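Long-range contact in proabylysin (Pyrococcus abyssi, PDB 4JIU), which is the zymogen of a small soluble zinc metallopeptidase, abylysin, and probably hydrolyses peptide bonds once activated: residues 31-42 and 57-65. The protein carries 1 engineered substitution. Sequence-based numbering, arbitrary orientation.
Sequences ARVSFKYGTITL and ILIHELAHL. With ZN (zinc ion), chain B.
The ring of F35 sets its edge against the last turn of the helix, where H64 O, near the ring plane, lies 3.3 Å from F35 CE2, while V33 CG2 rests on one face, offset toward the rim; L65 CD2 approaches the ring obliquely. The same methyl of L65 also packs 3.8 Å from V33 CB, against the turn after strand 31-34. The imidazoles of H60 and H64, one helical turn apart, each give NE2 to the zinc ion at 2.0 Å, and H72 and the C-terminal carboxylate, through V105 O, complete the site. T69 O accepts from H64 ND1 and fixes that ring's rotation. Between these histidines E61 turns to the strand: bent at its second torsion (chi2 -57°), it folds its carboxylate along the backbone of A31-V33. OE1 lies 3.3 Å from V33 CG1 and accepts from a water 2.9 Å away that in turn accepts from V33 N. Replacing E61 by alanine would probably leave this water without its carboxylate acceptor and open a gap beside A31 and V33. Farther along, the side chains of I40 and L62 cross at about a right angle, CD1 to CD2 3.8 Å, and I57 CG2 meets A31 CB and L42 CD2 where those two touch. H60, E61 and H64 form the HExxH signature of zinc metallopeptidases, here in a minigluzincin; the C-terminus binds the zinc, consistent with a zymogen blocked by its own chain. Segment 57-65 of helix 51-67 packs against one face of the hairpin, its axis 28° from strand 31-34; helix 2-13 touches L58 and L62, and strand 20-23 flanks strand 39-42.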
ATOM      1  N   ALA A  31      -3.673   2.842  -6.572  1.00 10.96           N
ATOM      2  CA  ALA A  31      -2.808   1.685  -6.352  1.00  9.87           C
ATOM      3  C   ALA A  31      -3.630   0.435  -6.344  1.00  9.87           C
ATOM      4  O   ALA A  31      -4.755   0.424  -5.864  1.00 11.25           O
ATOM      5  CB  ALA A  31      -2.084   1.841  -5.032  1.00 12.20           C
ATOM      6  N   ARG A  32      -2.999  -0.643  -6.831  1.00 10.93           N
ATOM      7  CA  ARG A  32      -3.645  -1.959  -6.782  1.00 10.52           C
ATOM      8  C   ARG A  32      -2.565  -3.050  -6.845  1.00 10.01           C
ATOM      9  O   ARG A  32      -1.416  -2.715  -7.073  1.00 13.79           O
ATOM     10  CB  ARG A  32      -4.627  -2.126  -7.913  1.00 11.77           C
ATOM     11  CG  ARG A  32      -3.917  -2.159  -9.256  1.00 13.98           C
ATOM     12  CD  ARG A  32      -4.849  -2.391 -10.398  1.00 19.76           C
ATOM     13  NE  ARG A  32      -4.227  -2.311 -11.704  1.00 21.70           N
ATOM     14  CZ  ARG A  32      -4.743  -1.758 -12.782  1.00 24.39           C
ATOM     15  NH1 ARG A  32      -5.951  -1.189 -12.819  1.00 22.28           N
ATOM     16  NH2 ARG A  32      -4.108  -1.727 -13.957  1.00 28.94           N
ATOM     17  N   VAL A  33      -2.928  -4.282  -6.585  1.00  9.90           N
ATOM     18  CA  VAL A  33      -2.013  -5.405  -6.659  1.00  9.49           C
ATOM     19  C   VAL A  33      -2.451  -6.403  -7.718  1.00  9.69           C
ATOM     20  O   VAL A  33      -3.592  -6.490  -8.144  1.00 10.73           O
ATOM     21  CB  VAL A  33      -1.870  -6.158  -5.322  1.00 10.56           C
ATOM     22  CG1 VAL A  33      -1.372  -5.179  -4.250  1.00 13.45           C
ATOM     23  CG2 VAL A  33      -3.110  -6.886  -4.905  1.00 11.55           C
ATOM     24  N   SER A  34      -1.469  -7.253  -8.058  1.00 10.86           N
ATOM     25  CA  SER A  34      -1.717  -8.543  -8.688  1.00 10.08           C
ATOM     26  C   SER A  34      -1.247  -9.649  -7.713  1.00  9.74           C
ATOM     27  O   SER A  34      -0.041  -9.734  -7.412  1.00 10.50           O
ATOM     28  CB  SER A  34      -0.962  -8.747  -9.992  1.00 10.96           C
ATOM     29  OG  SER A  34      -1.089 -10.067 -10.462  1.00 11.69           O
ATOM     30  N   PHE A  35      -2.213 -10.409  -7.219  1.00 10.39           N
ATOM     31  CA  PHE A  35      -1.904 -11.586  -6.418  1.00 10.53           C
ATOM     32  C   PHE A  35      -1.179 -12.635  -7.238  1.00 11.13           C
ATOM     33  O   PHE A  35      -0.254 -13.327  -6.779  1.00 12.63           O
ATOM     34  CB  PHE A  35      -3.184 -12.194  -5.825  1.00 11.33           C
ATOM     35  CG  PHE A  35      -4.008 -11.264  -4.967  1.00 10.42           C
ATOM     36  CD1 PHE A  35      -4.956 -10.455  -5.555  1.00 11.13           C
ATOM     37  CD2 PHE A  35      -3.830 -11.181  -3.609  1.00 11.69           C
ATOM     38  CE1 PHE A  35      -5.724  -9.596  -4.787  1.00 11.79           C
ATOM     39  CE2 PHE A  35      -4.600 -10.337  -2.818  1.00 12.72           C
ATOM     40  CZ  PHE A  35      -5.493  -9.559  -3.433  1.00 12.70           C
ATOM     41  N   LYS A  36      -1.623 -12.793  -8.487  1.00 10.88           N
ATOM     42  CA  LYS A  36      -1.083 -13.819  -9.379  1.00 12.55           C
ATOM     43  C   LYS A  36       0.381 -13.604  -9.662  1.00 12.52           C
ATOM     44  O   LYS A  36       1.197 -14.518  -9.603  1.00 15.86           O
ATOM     45  CB  LYS A  36      -1.922 -13.816 -10.662  1.00 15.47           C
ATOM     46  CG  LYS A  36      -1.514 -14.834 -11.706  1.00 19.08           C
ATOM     47  CD  LYS A  36      -2.551 -14.946 -12.818  1.00 22.91           C
ATOM     48  CE  LYS A  36      -2.390 -16.155 -13.701  1.00 32.97           C
ATOM     49  NZ  LYS A  36      -3.368 -16.096 -14.842  1.00 37.39           N
ATOM     50  N   TYR A  37       0.738 -12.357  -9.972  1.00 12.08           N
ATOM     51  CA  TYR A  37       2.080 -12.021 -10.424  1.00 12.31           C
ATOM     52  C   TYR A  37       2.951 -11.369  -9.362  1.00 12.34           C
ATOM     53  O   TYR A  37       4.155 -11.196  -9.551  1.00 14.75           O
ATOM     54  CB  TYR A  37       2.036 -11.133 -11.673  1.00 12.44           C
ATOM     55  CG  TYR A  37       1.367 -11.859 -12.814  1.00 13.68           C
ATOM     56  CD1 TYR A  37       0.194 -11.353 -13.399  1.00 14.50           C
ATOM     57  CD2 TYR A  37       1.900 -13.022 -13.346  1.00 15.83           C
ATOM     58  CE1 TYR A  37      -0.399 -12.036 -14.446  1.00 19.15           C
ATOM     59  CE2 TYR A  37       1.321 -13.699 -14.385  1.00 21.54           C
ATOM     60  CZ  TYR A  37       0.171 -13.184 -14.928  1.00 19.45           C
ATOM     61  OH  TYR A  37      -0.434 -13.830 -15.963  1.00 25.67           O
ATOM     62  N   GLY A  38       2.366 -10.990  -8.213  1.00 11.61           N
ATOM     63  CA  GLY A  38       3.180 -10.416  -7.170  1.00 11.56           C
ATOM     64  C   GLY A  38       3.677  -9.022  -7.544  1.00 10.76           C
ATOM     65  O   GLY A  38       4.881  -8.747  -7.511  1.00 12.79           O
ATOM     66  N   THR A  39       2.735  -8.142  -7.873  1.00 10.64           N
ATOM     67  CA  THR A  39       3.072  -6.779  -8.253  1.00 10.26           C
ATOM     68  C   THR A  39       2.184  -5.800  -7.481  1.00  9.29           C
ATOM     69  O   THR A  39       1.070  -6.118  -7.073  1.00 10.50           O
ATOM     70  CB  THR A  39       2.912  -6.510  -9.755  1.00 10.93           C
ATOM     71  OG1 THR A  39       1.513  -6.672 -10.123  1.00 12.09           O
ATOM     72  CG2 THR A  39       3.778  -7.457 -10.583  1.00 12.84           C
ATOM     73  N   ILE A  40       2.731  -4.617  -7.339  1.00  9.20           N
ATOM     74  CA  ILE A  40       2.003  -3.442  -6.851  1.00  9.15           C
ATOM     75  C   ILE A  40       2.100  -2.387  -7.948  1.00  9.95           C
ATOM     76  O   ILE A  40       3.221  -2.050  -8.335  1.00 11.79           O
ATOM     77  CB  ILE A  40       2.554  -2.908  -5.536  1.00 10.00           C
ATOM     78  CG1 ILE A  40       2.529  -3.942  -4.408  1.00 10.36           C
ATOM     79  CG2 ILE A  40       1.829  -1.600  -5.209  1.00 11.35           C
ATOM     80  CD1 ILE A  40       3.283  -3.571  -3.162  1.00 11.93           C
ATOM     81  N   THR A  41       0.980  -1.918  -8.456  1.00 10.28           N
ATOM     82  CA  THR A  41       0.968  -0.840  -9.443  1.00 10.87           C
ATOM     83  C   THR A  41       0.483   0.419  -8.784  1.00 11.26           C
ATOM     84  O   THR A  41      -0.544   0.432  -8.098  1.00 12.20           O
ATOM     85  CB  THR A  41       0.065  -1.256 -10.609  1.00 12.42           C
ATOM     86  OG1 THR A  41       0.560  -2.463 -11.210  1.00 13.85           O
ATOM     87  CG2 THR A  41       0.074  -0.173 -11.676  1.00 15.16           C
ATOM     88  N   LEU A  42       1.244   1.512  -8.981  1.00 11.94           N
ATOM     89  CA  LEU A  42       0.996   2.785  -8.381  1.00 11.38           C
ATOM     90  C   LEU A  42       0.777   3.807  -9.492  1.00 11.50           C
ATOM     91  O   LEU A  42       1.563   3.847 -10.449  1.00 12.31           O
ATOM     92  CB  LEU A  42       2.202   3.291  -7.582  1.00 13.01           C
ATOM     93  CG  LEU A  42       2.739   2.320  -6.499  1.00 12.30           C
ATOM     94  CD1 LEU A  42       4.035   2.895  -5.963  1.00 15.24           C
ATOM     95  CD2 LEU A  42       1.683   2.068  -5.452  1.00 12.76           C
ATOM     96  N   ILE A  57       0.534   3.425   1.531  1.00  9.24           N
ATOM     97  CA  ILE A  57       0.065   2.746   0.338  1.00  9.30           C
ATOM     98  C   ILE A  57       0.791   1.416   0.135  1.00  9.14           C
ATOM     99  O   ILE A  57       0.160   0.412  -0.174  1.00  9.77           O
ATOM    100  CB  ILE A  57       0.169   3.674  -0.896  1.00  9.91           C
ATOM    101  CG1 ILE A  57      -0.787   4.866  -0.736  1.00 11.99           C
ATOM    102  CG2 ILE A  57      -0.074   2.887  -2.166  1.00 11.88           C
ATOM    103  CD1 ILE A  57      -0.562   5.960  -1.698  1.00 14.64           C
ATOM    104  N   LEU A  58       2.111   1.427   0.255  1.00  9.35           N
ATOM    105  CA  LEU A  58       2.873   0.202   0.099  1.00  9.23           C
ATOM    106  C   LEU A  58       2.473  -0.837   1.114  1.00  8.96           C
ATOM    107  O   LEU A  58       2.338  -2.026   0.786  1.00 10.07           O
ATOM    108  CB  LEU A  58       4.367   0.505   0.149  1.00 10.93           C
ATOM    109  CG  LEU A  58       4.902   1.278  -1.056  1.00 11.85           C
ATOM    110  CD1 LEU A  58       6.374   1.606  -0.840  1.00 16.53           C
ATOM    111  CD2 LEU A  58       4.747   0.553  -2.361  1.00 13.65           C
ATOM    112  N   ILE A  59       2.338  -0.455   2.390  1.00  9.13           N
ATOM    113  CA  ILE A  59       1.934  -1.372   3.439  1.00  8.89           C
ATOM    114  C   ILE A  59       0.534  -1.903   3.163  1.00  8.51           C
ATOM    115  O   ILE A  59       0.322  -3.128   3.345  1.00  9.51           O
ATOM    116  CB  ILE A  59       2.056  -0.709   4.810  1.00  9.36           C
ATOM    117  CG1 ILE A  59       3.510  -0.537   5.272  1.00 10.34           C
ATOM    118  CG2 ILE A  59       1.219  -1.443   5.860  1.00 10.08           C
ATOM    119  CD1 ILE A  59       4.199  -1.825   5.661  1.00 11.26           C
ATOM    120  N   HIS A  60      -0.390  -1.051   2.775  1.00  9.10           N
ATOM    121  CA  HIS A  60      -1.749  -1.468   2.473  1.00  8.81           C
ATOM    122  C   HIS A  60      -1.745  -2.500   1.377  1.00  8.43           C
ATOM    123  O   HIS A  60      -2.415  -3.551   1.454  1.00  9.21           O
ATOM    124  CB  HIS A  60      -2.570  -0.220   2.138  1.00  9.40           C
ATOM    125  CG  HIS A  60      -4.007  -0.529   1.830  1.00  9.02           C
ATOM    126  ND1 HIS A  60      -5.028  -0.158   2.675  1.00 10.23           N
ATOM    127  CD2 HIS A  60      -4.665  -1.123   0.807  1.00  9.43           C
ATOM    128  CE1 HIS A  60      -6.206  -0.527   2.187  1.00 10.76           C
ATOM    129  NE2 HIS A  60      -5.996  -1.161   1.031  1.00 10.77           N
ATOM    130  N   GLU A  61      -1.034  -2.193   0.291  1.00  8.71           N
ATOM    131  CA  GLU A  61      -1.033  -3.129  -0.835  1.00  8.84           C
ATOM    132  C   GLU A  61      -0.293  -4.444  -0.524  1.00  8.78           C
ATOM    133  O   GLU A  61      -0.755  -5.513  -0.858  1.00  9.27           O
ATOM    134  CB  GLU A  61      -0.518  -2.457  -2.086  1.00  9.29           C
ATOM    135  CG  GLU A  61      -1.355  -1.270  -2.532  1.00  9.98           C
ATOM    136  CD  GLU A  61      -2.808  -1.586  -2.778  1.00 11.63           C
ATOM    137  OE1 GLU A  61      -3.242  -2.714  -3.027  1.00 14.37           O
ATOM    138  OE2 GLU A  61      -3.593  -0.592  -2.714  1.00 13.49           O
ATOM    139  N   LEU A  62       0.827  -4.352   0.200  1.00  8.74           N
ATOM    140  CA  LEU A  62       1.537  -5.528   0.631  0.59  9.55           C
ATOM    141  C   LEU A  62       0.655  -6.362   1.570  1.00  9.52           C
ATOM    142  O   LEU A  62       0.719  -7.596   1.514  1.00 10.77           O
ATOM    143  CB  LEU A  62       2.854  -5.239   1.359  0.59  9.83           C
ATOM    144  CG  LEU A  62       3.998  -4.798   0.468  0.59 10.37           C
ATOM    145  CD1 LEU A  62       5.141  -4.279   1.306  0.59 16.30           C
ATOM    146  CD2 LEU A  62       4.486  -5.923  -0.438  0.59 11.90           C
ATOM    147  N   ALA A  63      -0.150  -5.729   2.415  1.00  9.55           N
ATOM    148  CA  ALA A  63      -1.045  -6.432   3.294  1.00  9.42           C
ATOM    149  C   ALA A  63      -2.073  -7.236   2.527  1.00  9.34           C
ATOM    150  O   ALA A  63      -2.426  -8.356   2.919  1.00 10.27           O
ATOM    151  CB  ALA A  63      -1.712  -5.468   4.282  1.00 10.21           C
ATOM    152  N   HIS A  64      -2.547  -6.720   1.400  1.00  8.81           N
ATOM    153  CA  HIS A  64      -3.456  -7.499   0.538  1.00  8.88           C
ATOM    154  C   HIS A  64      -2.766  -8.772   0.104  1.00  9.56           C
ATOM    155  O   HIS A  64      -3.300  -9.872   0.160  1.00 10.79           O
ATOM    156  CB  HIS A  64      -3.894  -6.697  -0.681  1.00  9.73           C
ATOM    157  CG  HIS A  64      -5.037  -5.785  -0.430  1.00  9.32           C
ATOM    158  ND1 HIS A  64      -6.275  -6.267  -0.027  1.00  9.93           N
ATOM    159  CD2 HIS A  64      -5.167  -4.447  -0.564  1.00  9.38           C
ATOM    160  CE1 HIS A  64      -7.082  -5.214   0.101  1.00  9.82           C
ATOM    161  NE2 HIS A  64      -6.452  -4.076  -0.209  1.00  9.85           N
ATOM    162  N   LEU A  65      -1.548  -8.638  -0.390  1.00  9.71           N
ATOM    163  CA  LEU A  65      -0.789  -9.754  -0.912  1.00 10.58           C
ATOM    164  C   LEU A  65      -0.502 -10.756   0.200  1.00 11.05           C
ATOM    165  O   LEU A  65      -0.671 -11.980  -0.001  1.00 13.79           O
ATOM    166  CB  LEU A  65       0.516  -9.280  -1.539  1.00 11.05           C
ATOM    167  CG  LEU A  65       0.377  -8.534  -2.848  1.00 11.86           C
ATOM    168  CD1 LEU A  65       1.768  -7.999  -3.272  1.00 14.49           C
ATOM    169  CD2 LEU A  65      -0.229  -9.351  -3.944  1.00 12.99           C
TER
HETATM  170 ZN    ZN B 201      -7.290  -2.279   0.030  0.96 10.19          ZN
HETATM  171  O   HOH W   1      -5.230  -4.171  -4.546  1.00 14.25           O